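Local coordinates for protein phosphoribosylaminoimidazole-succinocarboxamide synthase (Thermotoga maritima, PDB 1KUT) that catalyses the ATP-dependent joining of L-aspartate to the imidazole carboxylate intermediate of de novo purine biosynthesis, forming SAICAR, at residues 173-176 with 180-183; 96-101 with 122-127; 47-52 with 219-224. All blocks are in the same frame, centred on the assembly; numbering follows the deposited sequence.

Overall arrangement
The three contacts make a graded series from buried to exposed. Interaction 3 is core: two helices distant in sequence meet through apolar side chains, without a hydrogen bond between their segments. Interaction 1, partly buried and nested within the loop that interaction 3 closes, combines a backbone ladder with apolar packing on one face and a carboxylate at the turn. Interaction 2 lies at the surface, on the opposite side of the chain's centre from interaction 3, and sets a selenomethionine against an arginine and a tyrosine at the subunit interface. Interactions 1 and 2 reach the same antiparallel sheet, their centres about 25 Å apart; helix 138-160 touches side chains of interactions 1 and 3.

Interaction 1 of 3, residues 173-176 with 180-183; sequences FGLD and NVVL
Phe173 and Leu183, Gly174 and Val182, and Leu175 and Val181 pair across a beta hairpin, an antiparallel unit made by the end of strand 164-175 and the short strand 181-183. Gly174 and Val182 form the hydrogen-bonded pair at its middle: Gly174 N lies 2.8 Å from Val182 O, and Val182 N lies 2.7 Å from Gly174 O. The pairs on either side are non-hydrogen-bonded, and their four side chains share one face of the sheet, where helix 138-160 contributes Met144 and Ala147 against Phe173.

Phe173 shows how a single side chain spans this face. Its CB sits 3.5 Å from Val182 O; CG then stands anti to the carbonyl carbon (chi1 -64°), which carries the ring alongside the partner strand. CD2 meets Val181 CG1 at 3.5 Å, approaching at a slant to the ring. Farther out, CE2 and CZ run beneath a methyl of Leu183, CZ lying 4.1 Å from Leu183 CD1, which is over one face of the ring but displaced toward its rim. The other branch of Val181 turns to Leu175, with CG2 at 3.9 Å from Leu175 CD1, so the valine is shared between two residues of the facing strand.

Beyond the strands, Asp176 closes the hairpin loop. Its N gives a hydrogen bond to Asn180 O, while its side chain folds between the backbone N and the carbonyl carbon (chi1 52°) to face the returning chain. OD1 also accepts from Asp178 N, as in an Asx turn, so two backbone donors grip one carboxylate oxygen. The second of these, Asn180 N, reaches Asp176 OD1 at 2.9 Å from above the carboxylate plane, 47° out of it.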
loop_
_atom_site.group_PDB
_atom_site.type_symbol
_atom_site.label_atom_id
_atom_site.label_comp_id
_atom_site.label_asym_id
_atom_site.label_seq_id
_atom_site.Cartn_x
_atom_site.Cartn_y
_atom_site.Cartn_z
ATOM N N PHE B 173 -7.451 12.355 -9.990
ATOM C CA PHE B 173 -7.049 13.740 -10.188
ATOM C C PHE B 173 -6.122 13.925 -11.377
ATOM O O PHE B 173 -5.522 12.958 -11.886
ATOM C CB PHE B 173 -6.338 14.280 -8.952
ATOM C CG PHE B 173 -7.198 14.337 -7.717
ATOM C CD1 PHE B 173 -7.410 13.194 -6.945
ATOM C CD2 PHE B 173 -7.742 15.545 -7.296
ATOM C CE1 PHE B 173 -8.144 13.246 -5.769
ATOM C CE2 PHE B 173 -8.480 15.618 -6.126
ATOM C CZ PHE B 173 -8.680 14.448 -5.352
ATOM N N GLY B 174 -5.991 15.183 -11.795
ATOM C CA GLY B 174 -5.136 15.516 -12.917
ATOM C C GLY B 174 -4.617 16.930 -12.776
ATOM O O GLY B 174 -4.971 17.645 -11.833
ATOM N N LEU B 175 -3.764 17.334 -13.710
ATOM C CA LEU B 175 -3.194 18.677 -13.697
ATOM C C LEU B 175 -3.768 19.467 -14.864
ATOM O O LEU B 175 -3.779 18.984 -15.993
ATOM C CB LEU B 175 -1.665 18.602 -13.821
ATOM C CG LEU B 175 -0.762 18.541 -12.575
ATOM C CD1 LEU B 175 -1.554 18.245 -11.328
ATOM C CD2 LEU B 175 0.316 17.490 -12.786
ATOM N N ASP B 176 -4.277 20.665 -14.599
ATOM C CA ASP B 176 -4.801 21.475 -15.696
ATOM C C ASP B 176 -3.621 22.160 -16.403
ATOM O O ASP B 176 -2.475 21.770 -16.195
ATOM C CB ASP B 176 -5.817 22.517 -15.197
ATOM C CG ASP B 176 -5.292 23.355 -14.045
ATOM O OD1 ASP B 176 -4.068 23.617 -13.982
ATOM O OD2 ASP B 176 -6.120 23.772 -13.202
ATOM N N ASN B 180 -2.419 22.833 -11.683
ATOM C CA ASN B 180 -3.253 22.666 -10.507
ATOM C C ASN B 180 -3.785 21.238 -10.454
ATOM O O ASN B 180 -4.034 20.619 -11.492
ATOM C CB ASN B 180 -4.431 23.652 -10.536
ATOM C CG ASN B 180 -4.018 25.075 -10.177
ATOM O OD1 ASN B 180 -3.676 25.362 -9.028
ATOM N ND2 ASN B 180 -4.051 25.969 -11.161
ATOM N N VAL B 181 -3.917 20.707 -9.242
ATOM C CA VAL B 181 -4.473 19.377 -9.055
ATOM C C VAL B 181 -5.985 19.605 -9.194
ATOM O O VAL B 181 -6.561 20.492 -8.547
ATOM C CB VAL B 181 -4.105 18.801 -7.648
ATOM C CG1 VAL B 181 -4.919 17.552 -7.340
ATOM C CG2 VAL B 181 -2.615 18.451 -7.618
ATOM N N VAL B 182 -6.609 18.827 -10.075
ATOM C CA VAL B 182 -8.040 18.952 -10.345
ATOM C C VAL B 182 -8.719 17.584 -10.328
ATOM O O VAL B 182 -8.152 16.593 -10.805
ATOM C CB VAL B 182 -8.270 19.579 -11.733
ATOM C CG1 VAL B 182 -9.752 19.784 -11.985
ATOM C CG2 VAL B 182 -7.511 20.903 -11.834
ATOM N N LEU B 183 -9.933 17.543 -9.780
ATOM C CA LEU B 183 -10.710 16.319 -9.713
ATOM C C LEU B 183 -11.221 15.999 -11.113
ATOM O O LEU B 183 -11.888 16.811 -11.744
ATOM C CB LEU B 183 -11.902 16.490 -8.762
ATOM C CG LEU B 183 -12.771 15.225 -8.630
ATOM C CD1 LEU B 183 -12.086 14.234 -7.690
ATOM C CD2 LEU B 183 -14.153 15.579 -8.102
#

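Interaction 2 of 3, residues 96-101 with 122-127; sequences RRYGGA and DPMVCV
Arg97, near the end of helix 93-98, is the first residue of 96-101 to touch the other segment, meeting Met124 of the short, weakly bonded strand 124-125 beside strand 105-115. The chain bends at chi3 (-76°), turning the guanidinium so that NH1 stands 3.5 Å from the selenium (SE) of Met124, a selenomethionine. Its charge has a firmer partner in the salt bridge from NH1 to Glu112, while NE bonds to Ser93 O one helical turn back. The next residue, Tyr98, packs closely on this arginine: Arg97 CB lies over the centre of the tyrosine ring, and Tyr98 CE2 lies 3.5 Å above the guanidinium plane, toward its rim. At the far end of the tyrosine, OH comes to 3.6 Å from Met124 CE, the two side chains arriving from opposite directions. The same hydroxyl hydrogen-bonds to Met124 O of the second subunit.

Two residues beyond Met124, Cys126 forms a disulfide with Cys126 of the second subunit, the unusual covalent link of this dimer. The contact itself is small and carries no hydrogen bond between its segments. A polarisable selenium and its methyl lie against groups whose polar bonds go to other partners, which is consistent with van der Waals contact, the arginine and tyrosine probably being oriented by Glu112 and by Met124 O of the second subunit.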
loop_
_atom_site.group_PDB
_atom_site.type_symbol
_atom_site.label_atom_id
_atom_site.label_comp_id
_atom_site.label_asym_id
_atom_site.label_seq_id
_atom_site.Cartn_x
_atom_site.Cartn_y
_atom_site.Cartn_z
ATOM N N ARG B 96 -11.585 -7.293 3.700
ATOM C CA ARG B 96 -10.895 -8.484 3.232
ATOM C C ARG B 96 -9.386 -8.442 3.492
ATOM O O ARG B 96 -8.718 -9.475 3.467
ATOM C CB ARG B 96 -11.159 -8.687 1.736
ATOM C CG ARG B 96 -12.650 -8.818 1.397
ATOM C CD ARG B 96 -12.846 -9.462 0.041
ATOM N NE ARG B 96 -12.297 -8.656 -1.045
ATOM C CZ ARG B 96 -12.890 -7.587 -1.574
ATOM N NH1 ARG B 96 -14.075 -7.176 -1.127
ATOM N NH2 ARG B 96 -12.287 -6.923 -2.556
ATOM N N ARG B 97 -8.844 -7.260 3.749
ATOM C CA ARG B 97 -7.407 -7.141 4.003
ATOM C C ARG B 97 -7.057 -7.012 5.481
ATOM O O ARG B 97 -6.057 -7.561 5.941
ATOM C CB ARG B 97 -6.834 -5.916 3.280
ATOM C CG ARG B 97 -6.657 -6.047 1.785
ATOM C CD ARG B 97 -6.193 -4.720 1.211
ATOM N NE ARG B 97 -7.301 -3.772 1.146
ATOM C CZ ARG B 97 -7.174 -2.455 1.273
ATOM N NH1 ARG B 97 -5.973 -1.915 1.482
ATOM N NH2 ARG B 97 -8.248 -1.679 1.174
ATOM N N TYR B 98 -7.895 -6.294 6.221
ATOM C CA TYR B 98 -7.629 -6.037 7.625
ATOM C C TYR B 98 -8.698 -6.525 8.588
ATOM O O TYR B 98 -8.590 -6.295 9.796
ATOM C CB TYR B 98 -7.447 -4.531 7.803
ATOM C CG TYR B 98 -6.533 -3.930 6.768
ATOM C CD1 TYR B 98 -5.225 -4.392 6.627
ATOM C CD2 TYR B 98 -6.973 -2.921 5.912
ATOM C CE1 TYR B 98 -4.371 -3.869 5.657
ATOM C CE2 TYR B 98 -6.124 -2.381 4.929
ATOM C CZ TYR B 98 -4.823 -2.861 4.808
ATOM O OH TYR B 98 -3.958 -2.339 3.861
ATOM N N GLY B 99 -9.731 -7.181 8.069
ATOM C CA GLY B 99 -10.798 -7.650 8.937
ATOM C C GLY B 99 -11.657 -6.493 9.438
ATOM O O GLY B 99 -11.606 -5.380 8.901
ATOM N N GLY B 100 -12.452 -6.747 10.472
ATOM C CA GLY B 100 -13.301 -5.700 11.013
ATOM C C GLY B 100 -14.763 -5.923 10.684
ATOM O O GLY B 100 -15.120 -6.922 10.048
ATOM N N ALA B 101 -15.614 -4.994 11.112
ATOM C CA ALA B 101 -17.045 -5.114 10.863
ATOM C C ALA B 101 -17.455 -4.264 9.684
ATOM O O ALA B 101 -17.420 -3.041 9.776
ATOM C CB ALA B 101 -17.824 -4.684 12.093
ATOM N N ASP B 122 -5.096 -3.232 -9.754
ATOM C CA ASP B 122 -4.717 -1.938 -9.200
ATOM C C ASP B 122 -4.007 -2.029 -7.859
ATOM O O ASP B 122 -4.631 -1.916 -6.810
ATOM C CB ASP B 122 -5.957 -1.038 -9.124
ATOM C CG ASP B 122 -6.591 -0.794 -10.507
ATOM O OD1 ASP B 122 -5.843 -0.679 -11.504
ATOM O OD2 ASP B 122 -7.836 -0.699 -10.601
ATOM N N PRO B 123 -2.671 -2.205 -7.884
ATOM C CA PRO B 123 -1.828 -2.327 -6.686
ATOM C C PRO B 123 -1.802 -1.054 -5.846
ATOM O O PRO B 123 -1.658 0.048 -6.373
ATOM C CB PRO B 123 -0.435 -2.649 -7.254
ATOM C CG PRO B 123 -0.637 -2.801 -8.762
ATOM C CD PRO B 123 -1.826 -1.948 -9.058
HETATM N N MSE B 124 -1.933 -1.219 -4.539
HETATM C CA MSE B 124 -1.920 -0.097 -3.630
HETATM C C MSE B 124 -0.512 0.467 -3.568
HETATM O O MSE B 124 0.449 -0.223 -3.867
HETATM C CB MSE B 124 -2.362 -0.549 -2.233
HETATM C CG MSE B 124 -2.474 0.595 -1.217
HETATM SE SE MSE B 124 -3.347 0.073 0.437
HETATM C CE MSE B 124 -1.947 -1.004 1.177
ATOM N N VAL B 125 -0.391 1.728 -3.184
ATOM C CA VAL B 125 0.916 2.366 -3.069
ATOM C C VAL B 125 0.858 3.369 -1.936
ATOM O O VAL B 125 -0.221 3.795 -1.534
ATOM C CB VAL B 125 1.321 3.138 -4.366
ATOM C CG1 VAL B 125 1.851 2.183 -5.421
ATOM C CG2 VAL B 125 0.128 3.894 -4.921
ATOM N N CYS B 126 2.025 3.727 -1.412
ATOM C CA CYS B 126 2.139 4.721 -0.353
ATOM C C CYS B 126 2.877 5.864 -1.058
ATOM O O CYS B 126 3.410 5.663 -2.159
ATOM C CB CYS B 126 2.948 4.171 0.829
ATOM S SG CYS B 126 2.220 2.674 1.599
ATOM N N VAL B 127 2.918 7.048 -0.452
ATOM C CA VAL B 127 3.555 8.192 -1.102
ATOM C C VAL B 127 4.957 7.865 -1.600
ATOM O O VAL B 127 5.326 8.222 -2.719
ATOM C CB VAL B 127 3.613 9.431 -0.154
ATOM C CG1 VAL B 127 4.153 10.642 -0.908
ATOM C CG2 VAL B 127 2.225 9.742 0.385
#

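Interaction 3 of 3, residues 47-52 with 219-224; sequences TAILMK and EVLELC
Buried, wholly apolar helix-to-helix packing joins Ile49 and Leu50 of helix 39-55 to Leu221 and Cys224 of helix 214-229. The first helix lies against the N-terminal antiparallel sheet, where Ala48 and Met51 touch Leu63 and Leu72; the second closes the chain at its C-terminal end. The two segments run broadly the same way, their axes 40° apart and 10.2 Å at closest approach.

Cys224 is the residue both partners share. Ile49 faces it with two branches: CG2 rests 3.8 Å from Cys224 CB, whereas the longer arm, sent anti to the carbonyl carbon by a chi1 of -73°, runs alongside the cysteine toward Leu221. Its tip, CD1, comes to 4.1 Å from Cys224 C and, at the margin of contact, to 4.4 Å from Leu221 CD1. One residue on, Leu50 points CD1 at the sulfur, 3.5 Å from Cys224 SG, with CD2 farther off. Thus the cysteine offers its CB to the isoleucine and its SG to the leucine. With CG2 and the CD1 arm removed, an alanine at Ile49 is likely to leave Cys224 CB without its apolar neighbour and a gap between the two helices.

Helix 138-160 completes the surroundings: Leu155 and Phe158 touch Leu50, and Phe159 touches Leu223 and Cys224. The three helices therefore converge around the leucine and the cysteine, and Ile187 adds a loop residue against Leu50. The arrangement is helix-helix packing in an alpha/beta fold, the C-terminal helix of this SAICAR synthetase lying beside the helix that packs on the N-terminal sheet.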
loop_
_atom_site.group_PDB
_atom_site.type_symbol
_atom_site.label_atom_id
_atom_site.label_comp_id
_atom_site.label_asym_id
_atom_site.label_seq_id
_atom_site.Cartn_x
_atom_site.Cartn_y
_atom_site.Cartn_z
ATOM N N THR B 47 -23.075 13.187 -11.639
ATOM C CA THR B 47 -21.697 13.679 -11.569
ATOM C C THR B 47 -21.710 15.207 -11.655
ATOM O O THR B 47 -21.091 15.885 -10.835
ATOM C CB THR B 47 -20.836 13.138 -12.744
ATOM O OG1 THR B 47 -20.710 11.719 -12.624
ATOM C CG2 THR B 47 -19.436 13.765 -12.738
ATOM N N ALA B 48 -22.437 15.738 -12.641
ATOM C CA ALA B 48 -22.548 17.181 -12.865
ATOM C C ALA B 48 -23.153 17.946 -11.703
ATOM O O ALA B 48 -22.781 19.084 -11.432
ATOM C CB ALA B 48 -23.345 17.442 -14.112
ATOM N N ILE B 49 -24.112 17.331 -11.029
ATOM C CA ILE B 49 -24.745 17.934 -9.865
ATOM C C ILE B 49 -23.732 17.969 -8.721
ATOM O O ILE B 49 -23.435 19.016 -8.160
ATOM C CB ILE B 49 -25.982 17.099 -9.441
ATOM C CG1 ILE B 49 -27.104 17.320 -10.458
ATOM C CG2 ILE B 49 -26.387 17.427 -8.006
ATOM C CD1 ILE B 49 -28.424 16.712 -10.055
ATOM N N LEU B 50 -23.194 16.811 -8.376
ATOM C CA LEU B 50 -22.209 16.743 -7.310
ATOM C C LEU B 50 -21.001 17.683 -7.550
ATOM O O LEU B 50 -20.650 18.476 -6.678
ATOM C CB LEU B 50 -21.749 15.292 -7.132
ATOM C CG LEU B 50 -22.518 14.356 -6.176
ATOM C CD1 LEU B 50 -23.817 14.991 -5.673
ATOM C CD2 LEU B 50 -22.772 13.018 -6.864
HETATM N N MSE B 51 -20.384 17.618 -8.727
HETATM C CA MSE B 51 -19.213 18.458 -9.031
HETATM C C MSE B 51 -19.489 19.956 -9.044
HETATM O O MSE B 51 -18.606 20.763 -8.725
HETATM C CB MSE B 51 -18.603 18.059 -10.370
HETATM C CG MSE B 51 -18.016 16.676 -10.370
HETATM SE SE MSE B 51 -16.764 16.531 -11.824
HETATM C CE MSE B 51 -17.937 16.686 -13.320
ATOM N N LYS B 52 -20.709 20.323 -9.430
ATOM C CA LYS B 52 -21.132 21.722 -9.444
ATOM C C LYS B 52 -21.144 22.191 -7.981
ATOM O O LYS B 52 -20.614 23.251 -7.640
ATOM C CB LYS B 52 -22.537 21.829 -10.047
ATOM C CG LYS B 52 -23.055 23.250 -10.216
ATOM C CD LYS B 52 -22.231 24.017 -11.248
ATOM C CE LYS B 52 -22.769 25.432 -11.449
ATOM N NZ LYS B 52 -21.788 26.290 -12.188
ATOM N N GLU B 219 -32.357 6.144 -7.784
ATOM C CA GLU B 219 -32.553 6.696 -6.443
ATOM C C GLU B 219 -31.493 7.746 -6.102
ATOM O O GLU B 219 -31.816 8.818 -5.590
ATOM C CB GLU B 219 -32.563 5.567 -5.393
ATOM C CG GLU B 219 -33.875 4.761 -5.365
ATOM C CD GLU B 219 -33.895 3.638 -4.319
ATOM O OE1 GLU B 219 -34.912 2.907 -4.242
ATOM O OE2 GLU B 219 -32.901 3.481 -3.576
ATOM N N VAL B 220 -30.228 7.446 -6.383
ATOM C CA VAL B 220 -29.159 8.422 -6.115
ATOM C C VAL B 220 -29.425 9.729 -6.871
ATOM O O VAL B 220 -29.406 10.813 -6.281
ATOM C CB VAL B 220 -27.766 7.886 -6.532
ATOM C CG1 VAL B 220 -26.720 8.992 -6.417
ATOM C CG2 VAL B 220 -27.380 6.720 -5.645
ATOM N N LEU B 221 -29.687 9.630 -8.170
ATOM C CA LEU B 221 -29.962 10.826 -8.956
ATOM C C LEU B 221 -31.085 11.669 -8.352
ATOM O O LEU B 221 -30.877 12.852 -8.055
ATOM C CB LEU B 221 -30.325 10.469 -10.405
ATOM C CG LEU B 221 -30.599 11.675 -11.322
ATOM C CD1 LEU B 221 -29.421 12.643 -11.280
ATOM C CD2 LEU B 221 -30.843 11.204 -12.761
ATOM N N GLU B 222 -32.263 11.067 -8.165
ATOM C CA GLU B 222 -33.410 11.795 -7.606
ATOM C C GLU B 222 -32.991 12.483 -6.321
ATOM O O GLU B 222 -33.355 13.620 -6.045
ATOM C CB GLU B 222 -34.563 10.841 -7.307
ATOM C CG GLU B 222 -34.896 9.890 -8.453
ATOM C CD GLU B 222 -36.050 8.933 -8.117
ATOM O OE1 GLU B 222 -35.982 8.241 -7.063
ATOM O OE2 GLU B 222 -37.019 8.877 -8.915
ATOM N N LEU B 223 -32.218 11.764 -5.529
ATOM C CA LEU B 223 -31.714 12.281 -4.272
ATOM C C LEU B 223 -30.881 13.541 -4.522
ATOM O O LEU B 223 -31.098 14.573 -3.891
ATOM C CB LEU B 223 -30.881 11.193 -3.606
ATOM C CG LEU B 223 -30.197 11.489 -2.285
ATOM C CD1 LEU B 223 -29.856 10.179 -1.619
ATOM C CD2 LEU B 223 -28.946 12.308 -2.533
ATOM N N CYS B 224 -29.936 13.462 -5.456
ATOM C CA CYS B 224 -29.097 14.608 -5.766
ATOM C C CYS B 224 -29.911 15.769 -6.325
ATOM O O CYS B 224 -29.651 16.928 -5.998
ATOM C CB CYS B 224 -27.987 14.201 -6.741
ATOM S SG CYS B 224 -26.731 13.120 -5.970
#